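Local atomic coordinates of putative HpcE protein (Mycolicibacterium smegmatis, PDB entry 6V77), a protein that is a putative HpcE protein of the fumarylacetoacetate hydrolase (FAH) family and carries a zinc ion bound by acidic side chains. Residues P69-A74 against P233-F238; L124-G129 against I237-P242. All coordinates share one frame; numbering follows the deposited sequence.

Both interactions are built on strand 236-238, a short inner strand of the large mixed sheet. Interaction 1 sets it parallel to strand 72-76, and interaction 2 sets it antiparallel to strand 118-128, so the order across this part of the sheet is 72-76, 236-238, 118-128. Their centres lie about 8 Å apart, and Ile237 and Phe238 belong to both. Along the chain, 69-74 comes first, then 124-129, and the late residues 233-242 then supply the strand between them. Strand 118-128 also carries the zinc ligands Glu121 and Glu123, which ties this buried part of the sheet to the metal site.

Interaction 1. Residues P69-A74 against P233-F238; sequences PRQVFA and PGDVIF
Asp235 meets Gln71 with both carboxylate oxygens. OD2 takes the side-chain amide of Gln71, NE2 to OD2 2.8 Å, on its syn side, with the oxygen almost in the amide plane although the two flat groups are turned 48° apart. OD1 receives the backbone N of Gln71 at 3.1 Å from well above the carboxylate plane, a more bent bond (N-H...O 138°). Water 1 links OD1 to Arg70 N and Pro233 O. With CG anti to its own carbonyl carbon (chi1 -78°), the Asp235 carboxylate reaches across to Gln71, and OD2 also stands at the edge of the Phe73 ring, 3.9 Å from CE2. Tyr232 N gives OD2 a further bond, and Gln71 OE1 is held by Ser102 of the second subunit.

Beyond this polar end the segments pair as parallel strands, Val72 beside Val236 through Ala74 beside Phe238. Val236 N binds Gln71 O, Phe73 N binds Val236 O at 2.9 Å, and Phe238 N binds Phe73 O. The pairing belongs to the large mixed sheet, in the part of the chain assigned to the FAH family.

Phe73 leaves the sheet on the same face as Ile237. Its CD2 lies 4.3 Å from Ile237 CG1, while Phe100 of the second subunit meets its ring. On the other face Val236 presses CG2 against the Pro69 ring, 3.8 Å from CG, and Val72 CG1 approaches the edge of the Phe238 ring, 4.1 Å from CD2.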
loop_
_atom_site.group_PDB
_atom_site.type_symbol
_atom_site.label_atom_id
_atom_site.label_comp_id
_atom_site.label_asym_id
_atom_site.label_seq_id
_atom_site.Cartn_x
_atom_site.Cartn_y
_atom_site.Cartn_z
ATOM N N PRO B 69 -3.375 -7.800 -1.900
ATOM C CA PRO B 69 -2.475 -7.842 -0.745
ATOM C C PRO B 69 -2.701 -6.627 0.148
ATOM O O PRO B 69 -2.964 -5.525 -0.328
ATOM C CB PRO B 69 -1.074 -7.837 -1.369
ATOM C CG PRO B 69 -1.281 -7.216 -2.752
ATOM C CD PRO B 69 -2.652 -7.627 -3.180
ATOM N N ARG B 70 -2.603 -6.849 1.462
ATOM C CA ARG B 70 -2.702 -5.726 2.392
ATOM C C ARG B 70 -1.541 -4.753 2.224
ATOM O O ARG B 70 -1.722 -3.535 2.357
ATOM C CB ARG B 70 -2.774 -6.265 3.818
ATOM C CG ARG B 70 -4.095 -6.966 4.045
ATOM C CD ARG B 70 -4.050 -7.900 5.244
ATOM N NE ARG B 70 -4.264 -7.177 6.480
ATOM C CZ ARG B 70 -4.456 -7.775 7.659
ATOM N NH1 ARG B 70 -4.463 -9.103 7.742
ATOM N NH2 ARG B 70 -4.645 -7.050 8.752
ATOM N N GLN B 71 -0.338 -5.274 1.967
ATOM C CA GLN B 71 0.855 -4.461 1.793
ATOM C C GLN B 71 1.596 -4.993 0.581
ATOM O O GLN B 71 1.674 -6.211 0.401
ATOM C CB GLN B 71 1.774 -4.528 3.021
ATOM C CG GLN B 71 1.088 -3.998 4.282
ATOM C CD GLN B 71 1.910 -4.204 5.551
ATOM O OE1 GLN B 71 2.063 -3.269 6.351
ATOM N NE2 GLN B 71 2.440 -5.416 5.747
ATOM N N VAL B 72 2.122 -4.080 -0.237
ATOM C CA VAL B 72 2.953 -4.419 -1.399
ATOM C C VAL B 72 4.299 -3.757 -1.193
ATOM O O VAL B 72 4.380 -2.523 -1.080
ATOM C CB VAL B 72 2.332 -3.920 -2.711
ATOM C CG1 VAL B 72 3.285 -4.197 -3.889
ATOM C CG2 VAL B 72 0.956 -4.533 -2.935
ATOM N N PHE B 73 5.353 -4.548 -1.200
ATOM C CA PHE B 73 6.704 -4.021 -1.069
ATOM C C PHE B 73 7.413 -4.163 -2.398
ATOM O O PHE B 73 7.542 -5.274 -2.916
ATOM C CB PHE B 73 7.459 -4.764 0.023
ATOM C CG PHE B 73 6.758 -4.694 1.323
ATOM C CD1 PHE B 73 6.872 -3.568 2.118
ATOM C CD2 PHE B 73 5.902 -5.716 1.711
ATOM C CE1 PHE B 73 6.193 -3.463 3.336
ATOM C CE2 PHE B 73 5.218 -5.634 2.954
ATOM C CZ PHE B 73 5.347 -4.494 3.747
ATOM N N ALA B 74 7.884 -3.055 -2.937
ATOM C CA ALA B 74 8.629 -3.106 -4.194
ATOM C C ALA B 74 10.049 -2.644 -3.918
ATOM O O ALA B 74 10.254 -1.629 -3.243
ATOM C CB ALA B 74 7.962 -2.249 -5.262
ATOM N N PRO B 233 0.191 -12.441 6.011
ATOM C CA PRO B 233 -0.082 -13.464 4.996
ATOM C C PRO B 233 -0.752 -12.816 3.793
ATOM O O PRO B 233 -1.613 -11.943 3.939
ATOM C CB PRO B 233 -1.025 -14.434 5.710
ATOM C CG PRO B 233 -0.756 -14.198 7.194
ATOM C CD PRO B 233 -0.449 -12.738 7.307
ATOM N N GLY B 234 -0.330 -13.227 2.598
ATOM C CA GLY B 234 -0.870 -12.666 1.377
ATOM C C GLY B 234 -0.199 -11.392 0.888
ATOM O O GLY B 234 -0.490 -10.956 -0.239
ATOM N N ASP B 235 0.715 -10.806 1.666
ATOM C CA ASP B 235 1.477 -9.649 1.191
ATOM C C ASP B 235 2.366 -10.040 0.011
ATOM O O ASP B 235 2.791 -11.188 -0.128
ATOM C CB ASP B 235 2.376 -9.068 2.295
ATOM C CG ASP B 235 1.619 -8.208 3.307
ATOM O OD1 ASP B 235 0.394 -7.993 3.150
ATOM O OD2 ASP B 235 2.279 -7.761 4.274
ATOM N N VAL B 236 2.687 -9.042 -0.813
ATOM C CA VAL B 236 3.419 -9.234 -2.063
ATOM C C VAL B 236 4.739 -8.480 -1.988
ATOM O O VAL B 236 4.768 -7.315 -1.567
ATOM C CB VAL B 236 2.582 -8.754 -3.267
ATOM C CG1 VAL B 236 3.472 -8.554 -4.523
ATOM C CG2 VAL B 236 1.483 -9.756 -3.554
ATOM N N ILE B 237 5.826 -9.138 -2.402
ATOM C CA ILE B 237 7.132 -8.492 -2.537
ATOM C C ILE B 237 7.587 -8.612 -3.985
ATOM O O ILE B 237 7.760 -9.729 -4.493
ATOM C CB ILE B 237 8.192 -9.107 -1.611
ATOM C CG1 ILE B 237 7.727 -9.102 -0.161
ATOM C CG2 ILE B 237 9.494 -8.309 -1.713
ATOM C CD1 ILE B 237 8.716 -9.866 0.732
ATOM N N PHE B 238 7.768 -7.461 -4.645
ATOM C CA PHE B 238 8.461 -7.372 -5.928
ATOM C C PHE B 238 9.950 -7.243 -5.615
ATOM O O PHE B 238 10.375 -6.215 -5.083
ATOM C CB PHE B 238 7.955 -6.150 -6.691
ATOM C CG PHE B 238 6.669 -6.375 -7.427
ATOM C CD1 PHE B 238 6.704 -6.745 -8.788
ATOM C CD2 PHE B 238 5.441 -6.197 -6.808
ATOM C CE1 PHE B 238 5.523 -6.945 -9.491
ATOM C CE2 PHE B 238 4.263 -6.396 -7.507
ATOM C CZ PHE B 238 4.306 -6.775 -8.845
HETATM O O HOH W 1 -1.903 -9.373 2.778
HETATM O O HOH W 2 -3.597 -11.072 5.834
#

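Interaction 2. Residues L124-G129 against I237-P242; sequences LVVVMG and IFTGTP
Thr239 turns its side chain toward Leu124 and binds the carbonyl oxygen of that residue with both its hydroxyl and its backbone N. CB lies 3.5 Å from Leu124 O. Of its two branches, OG1 sits between the backbone N and the carbonyl carbon (chi1 59°), which brings the hydroxyl back to the same carbonyl oxygen: OG1 donates to Leu124 O at 2.7 Å, tilted 24° from the carbonyl plane. The backbone N of Thr239 reaches Leu124 O too, at 3.1 Å, so one acceptor is gripped by two donors of a single residue. The hydroxyl also packs against Leu124 CB and accepts from water 3, which in turn accepts from Leu124 N and donates to Gly240 O, bridging the two segments where they part. The methyl CG2 lies against the same oxygen, 3.4 Å from Leu124 O, and reaches on to Val126 CG2 at 3.8 Å, the two side chains crossing at about a right angle.

Before Thr239 the strands run antiparallel. Val126 and Ile237 form a hydrogen-bonded pair, each backbone N giving its hydrogen to the other's carbonyl oxygen, and their CB atoms stand on one face 4.2 Å apart. Met128 SD extends this apolar face to Ile237 CD1, and helix 218-226 covers it through Val218 and Ile222. Val125 and Phe238, the non-hydrogen-bonded pair, project from the other face, where Val125 CG2 makes a CH-pi contact over the ring, 4.1 Å from its centroid and offset toward the rim.

Past the strand, Gly240 N binds Glu123 OE1, so the loop after the strand touches a zinc ligand directly; an antiparallel strand pair thus opens into the metal site that Glu121, Glu123 and Asp152 form in this FAH-family protein.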
loop_
_atom_site.group_PDB
_atom_site.type_symbol
_atom_site.label_atom_id
_atom_site.label_comp_id
_atom_site.label_asym_id
_atom_site.label_seq_id
_atom_site.Cartn_x
_atom_site.Cartn_y
_atom_site.Cartn_z
ATOM N N LEU B 124 11.147 -11.463 -9.774
ATOM C CA LEU B 124 10.585 -12.526 -8.953
ATOM C C LEU B 124 9.627 -11.905 -7.948
ATOM O O LEU B 124 9.977 -10.934 -7.265
ATOM C CB LEU B 124 11.688 -13.286 -8.220
ATOM C CG LEU B 124 11.192 -14.353 -7.234
ATOM C CD1 LEU B 124 10.574 -15.500 -7.993
ATOM C CD2 LEU B 124 12.355 -14.853 -6.381
ATOM N N VAL B 125 8.409 -12.435 -7.883
ATOM C CA VAL B 125 7.392 -11.988 -6.934
ATOM C C VAL B 125 7.261 -13.048 -5.853
ATOM O O VAL B 125 7.207 -14.245 -6.157
ATOM C CB VAL B 125 6.045 -11.742 -7.638
ATOM C CG1 VAL B 125 4.966 -11.371 -6.621
ATOM C CG2 VAL B 125 6.184 -10.618 -8.648
ATOM N N VAL B 126 7.219 -12.600 -4.597
ATOM C CA VAL B 126 7.095 -13.445 -3.417
ATOM C C VAL B 126 5.764 -13.128 -2.750
ATOM O O VAL B 126 5.413 -11.952 -2.592
ATOM C CB VAL B 126 8.267 -13.214 -2.443
ATOM C CG1 VAL B 126 8.036 -13.982 -1.102
ATOM C CG2 VAL B 126 9.591 -13.634 -3.106
ATOM N N VAL B 127 5.014 -14.166 -2.374
ATOM C CA VAL B 127 3.738 -14.000 -1.678
ATOM C C VAL B 127 3.895 -14.654 -0.315
ATOM O O VAL B 127 4.300 -15.814 -0.236
ATOM C CB VAL B 127 2.565 -14.639 -2.448
ATOM C CG1 VAL B 127 1.255 -14.461 -1.683
ATOM C CG2 VAL B 127 2.445 -14.045 -3.840
ATOM N N MET B 128 3.588 -13.911 0.748
ATOM C CA MET B 128 3.778 -14.415 2.099
ATOM C C MET B 128 2.697 -15.422 2.473
ATOM O O MET B 128 1.520 -15.236 2.150
ATOM C CB MET B 128 3.760 -13.253 3.097
ATOM C CG MET B 128 4.834 -12.183 2.830
ATOM S SD MET B 128 6.504 -12.889 2.849
ATOM C CE MET B 128 6.656 -13.461 4.567
ATOM N N GLY B 129 3.098 -16.459 3.207
ATOM C CA GLY B 129 2.165 -17.455 3.721
ATOM C C GLY B 129 2.013 -17.361 5.233
ATOM O O GLY B 129 1.060 -17.891 5.812
ATOM N N ILE B 237 5.826 -9.138 -2.402
ATOM C CA ILE B 237 7.132 -8.492 -2.537
ATOM C C ILE B 237 7.587 -8.612 -3.985
ATOM O O ILE B 237 7.760 -9.729 -4.493
ATOM C CB ILE B 237 8.192 -9.107 -1.611
ATOM C CG1 ILE B 237 7.727 -9.102 -0.161
ATOM C CG2 ILE B 237 9.494 -8.309 -1.713
ATOM C CD1 ILE B 237 8.716 -9.866 0.732
ATOM N N PHE B 238 7.768 -7.461 -4.645
ATOM C CA PHE B 238 8.461 -7.372 -5.928
ATOM C C PHE B 238 9.950 -7.243 -5.615
ATOM O O PHE B 238 10.375 -6.215 -5.083
ATOM C CB PHE B 238 7.955 -6.150 -6.691
ATOM C CG PHE B 238 6.669 -6.375 -7.427
ATOM C CD1 PHE B 238 6.704 -6.745 -8.788
ATOM C CD2 PHE B 238 5.441 -6.197 -6.808
ATOM C CE1 PHE B 238 5.523 -6.945 -9.491
ATOM C CE2 PHE B 238 4.263 -6.396 -7.507
ATOM C CZ PHE B 238 4.306 -6.775 -8.845
ATOM N N THR B 239 10.742 -8.288 -5.906
ATOM C CA THR B 239 12.068 -8.398 -5.290
ATOM C C THR B 239 13.148 -7.594 -6.001
ATOM O O THR B 239 14.287 -7.557 -5.508
ATOM C CB THR B 239 12.523 -9.863 -5.196
ATOM O OG1 THR B 239 12.563 -10.463 -6.506
ATOM C CG2 THR B 239 11.591 -10.660 -4.273
ATOM N N GLY B 240 12.825 -6.948 -7.121
ATOM C CA GLY B 240 13.806 -6.172 -7.863
ATOM C C GLY B 240 14.058 -6.732 -9.250
ATOM O O GLY B 240 13.696 -7.878 -9.525
ATOM N N THR B 241 14.659 -5.926 -10.137
ATOM C CA THR B 241 14.882 -6.364 -11.510
ATOM C C THR B 241 16.368 -6.369 -11.869
ATOM O O THR B 241 17.125 -5.499 -11.423
ATOM C CB THR B 241 14.135 -5.468 -12.519
ATOM O OG1 THR B 241 14.055 -6.143 -13.776
ATOM C CG2 THR B 241 14.820 -4.127 -12.717
ATOM N N PRO B 242 16.804 -7.321 -12.688
ATOM C CA PRO B 242 18.193 -7.341 -13.162
ATOM C C PRO B 242 18.428 -6.258 -14.217
ATOM O O PRO B 242 17.541 -5.473 -14.558
ATOM C CB PRO B 242 18.353 -8.752 -13.753
ATOM C CG PRO B 242 16.966 -9.159 -14.153
ATOM C CD PRO B 242 16.037 -8.494 -13.137
HETATM O O HOH W 3 13.830 -10.523 -8.841
#